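Long-range contacts in catalase (Bacillus pumilus, PDB 4QOL), which catalyses the breakdown of hydrogen peroxide to water and oxygen at a buried haem, and also shows peroxidase-like reactivity towards phenolic substrates: residues P105-G113 against L181-Y191; L127-F135 against M194-F202. All coordinates share one frame; numbering follows the deposited sequence.

Contact 1: residues P105-G113 against L181-Y191; sequences PETLRDPRG and LFSDEGIPANY
Tyr191 OH donates to Glu106 OE2 over 2.6 Å, coming in from above the carboxylate plane, with ring and carboxylate 87° apart; Thr244 OG1 is a second partner of the same oxygen. At the other end of the contact, Arg109 NH1 gives a fairly straight bond (158°) to Leu181 O, 3.0 Å away and in its carbonyl plane, plus a weak one to Ser183 O. A bend at chi3 (-52°) turns the guanidinium back to these carbonyls at the end of helix 175-181, while Arg109 CD lies over the face of Phe182 in a CH-pi contact, 3.9 Å from the ring centroid. Ile187 CG1 lies over one face of the Arg109 guanidinium, toward its rim. In the middle, Asp110 N bonds to Gly186 O (2.9 Å), tying the two backbones where Gly186 leaves room for Arg109.

Arg112 braces its own loop: NH1 and NH2 both grip Leu108 O, NH2 also reaches Glu106 O and NH1 Asp110 O. Pro188 CD packs 3.5 Å above this flat group. A leucine in place of Arg112 would probably leave those three carbonyls without their shared donors and set the 105-113 loop free to shift against Pro188. This is a loop-to-loop join of the catalase fold, fastening the connection into barrel strand 113-120, whose Gly113 touches the haem, to the chain leaving helix 175-181.

Contact 2: residues L127-F135 against M194-F202; sequences LVGNNLPIF and MRGSGVHTF. With HEM (protoporphyrin IX containing Fe), chain E.
Ser197 OG donates to Asn131 O at 2.7 Å, approaching from above the carbonyl plane, 45° out of it. With chi1 at -56° the hydroxyl stands beside its own backbone N and also lies against Pro133, whose CA is a tight 3.5 Å from Ser197 CB. The same serine forms a single antiparallel bridge with Asn130, a hydrogen-bonded pair: Asn130 N reaches Ser197 O at 3.2 Å, in the carbonyl plane, and the return bond from Ser197 N to Asn130 O is weak. Gly129 lies close against Ser197 O, where a CB would clash. Arg195 O has no hydrogen-bond donor in the model; Asn131 CA offers it a C-H contact of 3.2 Å instead. A water joins Asn131 ND2 to Arg195 N, while Asn131 OD1 accepts from the backbone N of Arg112.

Val199 meets the vinyl edge of the haem: CG2 touches both Leu132 O and HEM CBC, the latter at 3.4 Å, and its CA sends a C-H to Pro133 O (3.4 Å). HEM CMC sits over the face of Phe135, 3.5 Å above the ring plane and toward its rim. On the same haem face, at the vinyl-bearing edge, Asn130 CG lies 3.3 Å from HEM CAC, next to His57, consistent with the distal asparagine of haem catalases. Val128 CG1 packs on the opposite face. The serine bonds thus tie the two backbones together, and the residues so held pack on the haem, consistent with part of its pocket wall.

In the fold
The centres of contacts 1 and 2 lie about 14 Å apart, and their segments alternate along the chain, one segment of each contact lying between the two of the other. Two links join them directly. One is a salt bridge, Glu185 OE2 of contact 1 to Arg195 NE of contact 2 at 2.8 Å. The other pairs Arg112 with Asn131 twice: Arg112 O and Asn131 N are 2.8 Å apart in a probable hydrogen bond, and Asn131 OD1 takes the N-H of Arg112. Gly113 and residues 128-130 bring the neighbouring barrel strands 113-120 and 123-130 to the haem. Contact 2 lines the pocket directly; in contact 1 Gly113 touches the haem, and the side chain of Pro111 is about 7 Å from it at the nearest atoms.

Contact 1: residues P105-G113 against L181-Y191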
loop_
_atom_site.group_PDB
_atom_site.type_symbol
_atom_site.label_atom_id
_atom_site.label_comp_id
_atom_site.label_asym_id
_atom_site.label_seq_id
_atom_site.Cartn_x
_atom_site.Cartn_y
_atom_site.Cartn_z
ATOM N N PRO A 105 20.896 18.319 -4.117
ATOM C CA PRO A 105 21.206 19.743 -3.989
ATOM C C PRO A 105 20.296 20.672 -4.816
ATOM O O PRO A 105 19.768 20.314 -5.868
ATOM C CB PRO A 105 22.632 19.847 -4.516
ATOM C CG PRO A 105 23.154 18.460 -4.369
ATOM C CD PRO A 105 22.034 17.566 -4.671
ATOM N N GLU A 106 20.175 21.895 -4.327
ATOM C CA GLU A 106 19.310 22.903 -4.964
ATOM C C GLU A 106 20.134 23.862 -5.867
ATOM O O GLU A 106 19.641 24.872 -6.368
ATOM C CB GLU A 106 18.496 23.637 -3.911
ATOM C CG GLU A 106 17.368 22.770 -3.319
ATOM C CD GLU A 106 16.645 23.424 -2.152
ATOM O OE1 GLU A 106 17.386 24.036 -1.306
ATOM O OE2 GLU A 106 15.403 23.245 -2.015
ATOM N N THR A 107 21.359 23.439 -6.133
ATOM C CA THR A 107 22.304 24.107 -7.041
ATOM C C THR A 107 22.436 23.461 -8.418
ATOM O O THR A 107 23.299 23.875 -9.189
ATOM C CB THR A 107 23.695 24.063 -6.387
ATOM O OG1 THR A 107 23.919 22.794 -5.838
ATOM C CG2 THR A 107 23.796 25.073 -5.248
ATOM N N LEU A 108 21.662 22.391 -8.681
ATOM C CA LEU A 108 21.688 21.753 -9.969
ATOM C C LEU A 108 20.909 22.513 -11.032
ATOM O O LEU A 108 19.995 23.240 -10.710
ATOM C CB LEU A 108 21.122 20.351 -9.850
ATOM C CG LEU A 108 21.663 19.452 -8.732
ATOM C CD1 LEU A 108 21.071 18.044 -8.750
ATOM C CD2 LEU A 108 23.201 19.340 -8.830
ATOM N N ARG A 109 21.264 22.273 -12.297
ATOM C CA ARG A 109 20.543 22.856 -13.408
ATOM C C ARG A 109 19.219 22.133 -13.542
ATOM O O ARG A 109 19.203 20.890 -13.520
ATOM C CB ARG A 109 21.381 22.739 -14.688
ATOM C CG ARG A 109 20.705 23.381 -15.895
ATOM C CD ARG A 109 21.597 23.467 -17.134
ATOM N NE ARG A 109 22.896 24.085 -16.839
ATOM C CZ ARG A 109 23.094 25.374 -16.646
ATOM N NH1 ARG A 109 22.129 26.289 -16.878
ATOM N NH2 ARG A 109 24.257 25.759 -16.249
ATOM N N ASP A 110 18.134 22.864 -13.680
ATOM C CA ASP A 110 16.780 22.234 -13.777
ATOM C C ASP A 110 15.803 23.380 -13.927
ATOM O O ASP A 110 16.012 24.428 -13.326
ATOM C CB ASP A 110 16.427 21.473 -12.466
ATOM C CG ASP A 110 16.166 19.958 -12.642
ATOM O OD1 ASP A 110 16.179 19.396 -13.767
ATOM O OD2 ASP A 110 16.121 19.241 -11.553
ATOM N N PRO A 111 14.665 23.144 -14.598
ATOM C CA PRO A 111 13.491 24.011 -14.255
ATOM C C PRO A 111 13.228 23.962 -12.754
ATOM O O PRO A 111 13.673 23.026 -12.065
ATOM C CB PRO A 111 12.366 23.387 -15.024
ATOM C CG PRO A 111 13.007 22.475 -16.004
ATOM C CD PRO A 111 14.220 21.963 -15.336
ATOM N N ARG A 112 12.617 25.002 -12.242
ATOM C CA ARG A 112 12.065 24.963 -10.928
ATOM C C ARG A 112 10.554 24.936 -10.949
ATOM O O ARG A 112 9.922 25.721 -11.665
ATOM C CB ARG A 112 12.506 26.204 -10.154
ATOM C CG ARG A 112 13.781 26.032 -9.293
ATOM C CD ARG A 112 14.976 25.492 -10.037
ATOM N NE ARG A 112 16.185 25.343 -9.167
ATOM C CZ ARG A 112 17.305 24.817 -9.618
ATOM N NH1 ARG A 112 17.392 24.423 -10.864
ATOM N NH2 ARG A 112 18.341 24.649 -8.821
ATOM N N GLY A 113 9.985 24.094 -10.088
ATOM C CA GLY A 113 8.531 24.117 -9.899
ATOM C C GLY A 113 8.074 25.296 -9.100
ATOM O O GLY A 113 8.766 25.760 -8.196
ATOM N N LEU A 181 16.927 26.785 -20.639
ATOM C CA LEU A 181 17.501 25.949 -19.574
ATOM C C LEU A 181 19.022 26.058 -19.500
ATOM O O LEU A 181 19.585 25.944 -18.396
ATOM C CB LEU A 181 17.129 24.502 -19.803
ATOM C CG LEU A 181 17.512 23.539 -18.678
ATOM C CD1 LEU A 181 16.925 23.926 -17.327
ATOM C CD2 LEU A 181 17.083 22.100 -19.057
ATOM N N PHE A 182 19.706 26.283 -20.649
ATOM C CA PHE A 182 21.174 26.368 -20.570
ATOM C C PHE A 182 21.664 27.810 -20.560
ATOM O O PHE A 182 22.861 28.036 -20.544
ATOM C CB PHE A 182 21.821 25.503 -21.651
ATOM C CG PHE A 182 21.793 24.073 -21.332
ATOM C CD1 PHE A 182 22.810 23.511 -20.591
ATOM C CD2 PHE A 182 20.726 23.278 -21.680
ATOM C CE1 PHE A 182 22.774 22.185 -20.231
ATOM C CE2 PHE A 182 20.710 21.918 -21.341
ATOM C CZ PHE A 182 21.747 21.369 -20.653
ATOM N N SER A 183 20.741 28.780 -20.496
ATOM C CA SER A 183 21.103 30.132 -19.934
ATOM C C SER A 183 21.366 29.998 -18.468
ATOM O O SER A 183 21.171 28.909 -17.884
ATOM C CB SER A 183 20.024 31.183 -20.161
ATOM O OG SER A 183 18.928 31.060 -19.256
ATOM N N ASP A 184 21.851 31.038 -17.823
ATOM C CA ASP A 184 22.085 30.859 -16.404
ATOM C C ASP A 184 20.749 30.755 -15.645
ATOM O O ASP A 184 20.726 30.424 -14.442
ATOM C CB ASP A 184 22.969 31.961 -15.817
ATOM C CG ASP A 184 24.481 31.818 -16.232
ATOM O OD1 ASP A 184 24.983 30.701 -16.537
ATOM O OD2 ASP A 184 25.159 32.864 -16.146
ATOM N N GLU A 185 19.639 31.028 -16.309
ATOM C CA GLU A 185 18.349 30.883 -15.599
ATOM C C GLU A 185 18.023 29.390 -15.334
ATOM O O GLU A 185 17.120 29.099 -14.543
ATOM C CB GLU A 185 17.180 31.560 -16.360
ATOM C CG GLU A 185 15.998 31.821 -15.449
ATOM C CD GLU A 185 14.896 32.651 -16.116
ATOM O OE1 GLU A 185 15.147 33.327 -17.129
ATOM O OE2 GLU A 185 13.796 32.678 -15.573
ATOM N N GLY A 186 18.808 28.461 -15.906
ATOM C CA GLY A 186 18.750 27.084 -15.499
ATOM C C GLY A 186 19.169 26.783 -14.062
ATOM O O GLY A 186 18.820 25.726 -13.543
ATOM N N ILE A 187 19.805 27.755 -13.395
ATOM C CA ILE A 187 20.100 27.691 -11.990
ATOM C C ILE A 187 19.703 28.996 -11.307
ATOM O O ILE A 187 20.541 29.880 -11.086
ATOM C CB ILE A 187 21.581 27.394 -11.685
ATOM C CG1 ILE A 187 22.131 26.304 -12.607
ATOM C CG2 ILE A 187 21.708 27.002 -10.203
ATOM C CD1 ILE A 187 23.582 25.970 -12.398
ATOM N N PRO A 188 18.421 29.159 -10.955
ATOM C CA PRO A 188 18.027 30.266 -10.119
ATOM C C PRO A 188 18.834 30.392 -8.823
ATOM O O PRO A 188 19.224 29.396 -8.267
ATOM C CB PRO A 188 16.518 30.001 -9.830
ATOM C CG PRO A 188 16.095 29.153 -11.008
ATOM C CD PRO A 188 17.307 28.249 -11.248
ATOM N N ALA A 189 19.029 31.642 -8.334
ATOM C CA ALA A 189 19.830 31.815 -7.141
ATOM C C ALA A 189 19.163 31.190 -5.923
ATOM O O ALA A 189 19.862 30.756 -4.943
ATOM C CB ALA A 189 20.122 33.281 -6.897
ATOM N N ASN A 190 17.838 31.250 -5.925
ATOM C CA ASN A 190 17.017 30.676 -4.880
ATOM C C ASN A 190 15.522 30.734 -5.378
ATOM O O ASN A 190 15.279 31.074 -6.510
ATOM C CB ASN A 190 17.226 31.456 -3.562
ATOM C CG ASN A 190 16.949 32.933 -3.716
ATOM O OD1 ASN A 190 15.836 33.328 -4.074
ATOM N ND2 ASN A 190 17.964 33.798 -3.429
ATOM N N TYR A 191 14.581 30.327 -4.547
ATOM C CA TYR A 191 13.200 30.268 -4.978
ATOM C C TYR A 191 12.507 31.630 -4.982
ATOM O O TYR A 191 11.519 31.792 -5.656
ATOM C CB TYR A 191 12.407 29.309 -4.071
ATOM C CG TYR A 191 12.823 27.853 -4.102
ATOM C CD1 TYR A 191 13.053 27.189 -5.308
ATOM C CD2 TYR A 191 12.977 27.136 -2.922
ATOM C CE1 TYR A 191 13.397 25.840 -5.333
ATOM C CE2 TYR A 191 13.317 25.811 -2.913
ATOM C CZ TYR A 191 13.555 25.144 -4.120
ATOM O OH TYR A 191 13.908 23.827 -4.099
HETATM O O HOH W 1 18.477 27.543 -6.330
HETATM O O HOH W 2 24.095 28.557 -14.919
HETATM O O HOH W 3 15.422 26.973 -14.258
#

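Contact 2: residues L127-F135 against M194-F202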
loop_
_atom_site.group_PDB
_atom_site.type_symbol
_atom_site.label_atom_id
_atom_site.label_comp_id
_atom_site.label_asym_id
_atom_site.label_seq_id
_atom_site.Cartn_x
_atom_site.Cartn_y
_atom_site.Cartn_z
ATOM N N LEU A 127 -2.645 26.189 -9.688
ATOM C CA LEU A 127 -1.874 26.630 -10.867
ATOM C C LEU A 127 -0.475 26.063 -10.696
ATOM O O LEU A 127 0.324 26.574 -9.919
ATOM C CB LEU A 127 -1.822 28.142 -11.017
ATOM C CG LEU A 127 -1.031 28.720 -12.215
ATOM C CD1 LEU A 127 -1.600 28.209 -13.537
ATOM C CD2 LEU A 127 -1.096 30.225 -12.176
ATOM N N VAL A 128 -0.253 24.974 -11.398
ATOM C CA VAL A 128 0.939 24.133 -11.196
ATOM C C VAL A 128 1.965 24.563 -12.248
ATOM O O VAL A 128 2.071 23.982 -13.352
ATOM C CB VAL A 128 0.626 22.599 -11.233
ATOM C CG1 VAL A 128 1.885 21.806 -10.862
ATOM C CG2 VAL A 128 -0.567 22.264 -10.339
ATOM N N GLY A 129 2.744 25.584 -11.916
ATOM C CA GLY A 129 3.663 26.176 -12.866
ATOM C C GLY A 129 5.107 25.729 -12.719
ATOM O O GLY A 129 5.487 24.979 -11.810
ATOM N N ASN A 130 5.968 26.297 -13.557
ATOM C CA ASN A 130 7.419 26.252 -13.423
ATOM C C ASN A 130 7.966 27.655 -13.562
ATOM O O ASN A 130 7.238 28.543 -14.041
ATOM C CB ASN A 130 8.066 25.381 -14.541
ATOM C CG ASN A 130 8.166 23.909 -14.221
ATOM O OD1 ASN A 130 8.055 23.450 -13.078
ATOM N ND2 ASN A 130 8.488 23.137 -15.274
ATOM N N ASN A 131 9.205 27.884 -13.251
ATOM C CA ASN A 131 9.837 29.208 -13.559
ATOM C C ASN A 131 9.918 29.485 -15.040
ATOM O O ASN A 131 9.433 30.528 -15.509
ATOM C CB ASN A 131 11.220 29.382 -12.880
ATOM C CG ASN A 131 12.290 28.439 -13.409
ATOM O OD1 ASN A 131 12.003 27.302 -13.756
ATOM N ND2 ASN A 131 13.550 28.910 -13.412
ATOM N N LEU A 132 10.504 28.561 -15.812
ATOM C CA LEU A 132 10.603 28.776 -17.228
ATOM C C LEU A 132 9.196 28.683 -17.902
ATOM O O LEU A 132 8.374 27.867 -17.518
ATOM C CB LEU A 132 11.567 27.773 -17.873
ATOM C CG LEU A 132 12.909 27.681 -17.177
ATOM C CD1 LEU A 132 13.765 26.627 -17.843
ATOM C CD2 LEU A 132 13.656 29.018 -17.196
ATOM N N PRO A 133 8.990 29.435 -18.970
ATOM C CA PRO A 133 7.606 29.575 -19.488
ATOM C C PRO A 133 7.177 28.628 -20.604
ATOM O O PRO A 133 5.961 28.731 -21.084
ATOM C CB PRO A 133 7.570 31.016 -20.028
ATOM C CG PRO A 133 8.952 31.214 -20.508
ATOM C CD PRO A 133 9.828 30.524 -19.463
ATOM N N ILE A 134 8.061 27.731 -20.993
ATOM C CA ILE A 134 7.810 26.707 -22.002
ATOM C C ILE A 134 8.244 25.358 -21.512
ATOM O O ILE A 134 8.733 25.218 -20.405
ATOM C CB ILE A 134 8.515 27.022 -23.317
ATOM C CG1 ILE A 134 9.992 27.263 -23.074
ATOM C CG2 ILE A 134 7.935 28.266 -23.947
ATOM C CD1 ILE A 134 10.761 27.280 -24.321
ATOM N N PHE A 135 8.055 24.331 -22.329
ATOM C CA PHE A 135 8.485 23.008 -21.981
ATOM C C PHE A 135 9.264 22.327 -23.103
ATOM O O PHE A 135 9.285 22.795 -24.233
ATOM C CB PHE A 135 7.277 22.134 -21.556
ATOM C CG PHE A 135 7.588 21.165 -20.507
ATOM C CD1 PHE A 135 8.008 21.591 -19.278
ATOM C CD2 PHE A 135 7.468 19.802 -20.724
ATOM C CE1 PHE A 135 8.369 20.704 -18.279
ATOM C CE2 PHE A 135 7.777 18.886 -19.733
ATOM C CZ PHE A 135 8.171 19.333 -18.488
ATOM N N MET A 194 13.134 34.521 -8.583
ATOM C CA MET A 194 12.843 33.543 -9.610
ATOM C C MET A 194 11.514 33.875 -10.264
ATOM O O MET A 194 10.593 34.327 -9.583
ATOM C CB MET A 194 12.728 32.176 -8.920
ATOM C CG MET A 194 12.528 31.020 -9.815
ATOM S SD MET A 194 12.479 29.434 -8.904
ATOM C CE MET A 194 10.813 29.386 -8.248
ATOM N N ARG A 195 11.460 33.654 -11.574
ATOM C CA ARG A 195 10.265 33.795 -12.389
ATOM C C ARG A 195 9.257 32.685 -12.072
ATOM O O ARG A 195 9.640 31.650 -11.514
ATOM C CB ARG A 195 10.706 33.637 -13.838
ATOM C CG ARG A 195 9.734 34.010 -14.895
ATOM C CD ARG A 195 10.268 33.630 -16.268
ATOM N NE ARG A 195 11.634 34.116 -16.538
ATOM C CZ ARG A 195 11.953 35.223 -17.215
ATOM N NH1 ARG A 195 11.026 35.993 -17.742
ATOM N NH2 ARG A 195 13.231 35.551 -17.392
ATOM N N GLY A 196 7.964 32.950 -12.372
ATOM C CA GLY A 196 6.978 31.888 -12.408
ATOM C C GLY A 196 6.135 31.970 -13.656
ATOM O O GLY A 196 5.951 33.055 -14.206
ATOM N N SER A 197 5.675 30.801 -14.159
ATOM C CA SER A 197 4.956 30.728 -15.404
ATOM C C SER A 197 3.847 29.666 -15.303
ATOM O O SER A 197 4.104 28.601 -14.813
ATOM C CB SER A 197 5.904 30.336 -16.527
ATOM O OG SER A 197 7.012 31.234 -16.600
ATOM N N GLY A 198 2.654 29.906 -15.878
ATOM C CA GLY A 198 1.696 28.790 -15.978
ATOM C C GLY A 198 2.082 27.830 -17.082
ATOM O O GLY A 198 1.619 26.671 -17.071
ATOM N N VAL A 199 2.963 28.294 -18.006
ATOM C CA VAL A 199 3.438 27.533 -19.184
ATOM C C VAL A 199 2.372 27.302 -20.215
ATOM O O VAL A 199 2.426 27.904 -21.302
ATOM C CB VAL A 199 4.169 26.187 -18.816
ATOM C CG1 VAL A 199 4.627 25.433 -20.068
ATOM C CG2 VAL A 199 5.365 26.468 -17.925
ATOM N N HIS A 200 1.322 26.535 -19.894
ATOM C CA HIS A 200 0.248 26.332 -20.835
ATOM C C HIS A 200 -0.649 27.536 -20.987
ATOM O O HIS A 200 -0.804 28.344 -20.080
ATOM C CB HIS A 200 -0.701 25.205 -20.392
ATOM C CG HIS A 200 -0.003 23.933 -19.966
ATOM N ND1 HIS A 200 0.568 23.089 -20.884
ATOM C CD2 HIS A 200 0.166 23.353 -18.756
ATOM C CE1 HIS A 200 1.140 22.056 -20.251
ATOM N NE2 HIS A 200 0.942 22.207 -18.957
ATOM N N THR A 201 -1.210 27.612 -22.166
ATOM C CA THR A 201 -2.465 28.351 -22.456
ATOM C C THR A 201 -3.600 27.641 -21.741
ATOM O O THR A 201 -3.726 26.416 -21.790
ATOM C CB THR A 201 -2.702 28.349 -23.930
ATOM O OG1 THR A 201 -1.564 28.963 -24.599
ATOM C CG2 THR A 201 -3.985 29.089 -24.273
ATOM N N PHE A 202 -4.411 28.428 -21.023
ATOM C CA PHE A 202 -5.660 27.977 -20.497
ATOM C C PHE A 202 -6.808 28.766 -21.163
ATOM O O PHE A 202 -6.577 29.661 -21.955
ATOM C CB PHE A 202 -5.686 28.224 -18.974
ATOM C CG PHE A 202 -4.702 27.381 -18.239
ATOM C CD1 PHE A 202 -5.050 26.055 -17.865
ATOM C CD2 PHE A 202 -3.421 27.821 -18.006
ATOM C CE1 PHE A 202 -4.065 25.221 -17.255
ATOM C CE2 PHE A 202 -2.472 27.008 -17.383
ATOM C CZ PHE A 202 -2.782 25.732 -17.034
HETATM C CHA HEM E . 5.014 17.290 -10.115
HETATM C CHB HEM E . 3.631 14.734 -14.000
HETATM C CHC HEM E . 4.651 18.683 -16.857
HETATM C CHD HEM E . 5.296 21.285 -12.820
HETATM C C1A HEM E . 4.589 16.254 -10.932
HETATM C C2A HEM E . 4.279 14.925 -10.498
HETATM C C3A HEM E . 3.889 14.213 -11.590
HETATM C C4A HEM E . 3.950 15.089 -12.689
HETATM C CMA HEM E . 3.373 12.811 -11.740
HETATM C CAA HEM E . 4.339 14.467 -9.076
HETATM C CBA HEM E . 3.158 15.157 -8.363
HETATM C CGA HEM E . 2.971 14.656 -6.979
HETATM O O1A HEM E . 2.223 15.305 -6.219
HETATM O O2A HEM E . 3.456 13.562 -6.610
HETATM C C1B HEM E . 3.830 15.628 -15.089
HETATM C C2B HEM E . 3.563 15.244 -16.441
HETATM C C3B HEM E . 3.856 16.312 -17.249
HETATM C C4B HEM E . 4.265 17.417 -16.369
HETATM C CMB HEM E . 3.046 13.891 -16.859
HETATM C CAB HEM E . 3.724 16.448 -18.700
HETATM C CBB HEM E . 2.997 15.553 -19.375
HETATM C C1C HEM E . 4.910 19.744 -15.989
HETATM C C2C HEM E . 4.895 21.065 -16.375
HETATM C C3C HEM E . 5.102 21.792 -15.244
HETATM C C4C HEM E . 5.165 20.920 -14.132
HETATM C CMC HEM E . 4.782 21.535 -17.809
HETATM C CAC HEM E . 5.057 23.213 -15.151
HETATM C CBC HEM E . 4.329 23.858 -16.047
HETATM C C1D HEM E . 5.264 20.350 -11.774
HETATM C C2D HEM E . 5.493 20.755 -10.387
HETATM C C3D HEM E . 5.450 19.662 -9.619
HETATM C C4D HEM E . 5.175 18.575 -10.554
HETATM C CMD HEM E . 5.753 22.177 -9.985
HETATM C CAD HEM E . 5.609 19.568 -8.123
HETATM C CBD HEM E . 4.239 19.951 -7.519
HETATM C CGD HEM E . 4.458 19.878 -6.036
HETATM O O1D HEM E . 4.969 20.855 -5.500
HETATM O O2D HEM E . 4.133 18.863 -5.364
HETATM N NA HEM E . 4.352 16.362 -12.306
HETATM N NB HEM E . 4.234 16.912 -15.125
HETATM N NC HEM E . 4.999 19.658 -14.617
HETATM N ND HEM E . 5.073 19.037 -11.845
HETATM FE FE HEM E . 4.673 18.021 -13.423
HETATM O O HOH W 4 0.426 24.846 -15.461
HETATM O O HOH W 5 13.610 32.061 -12.809
#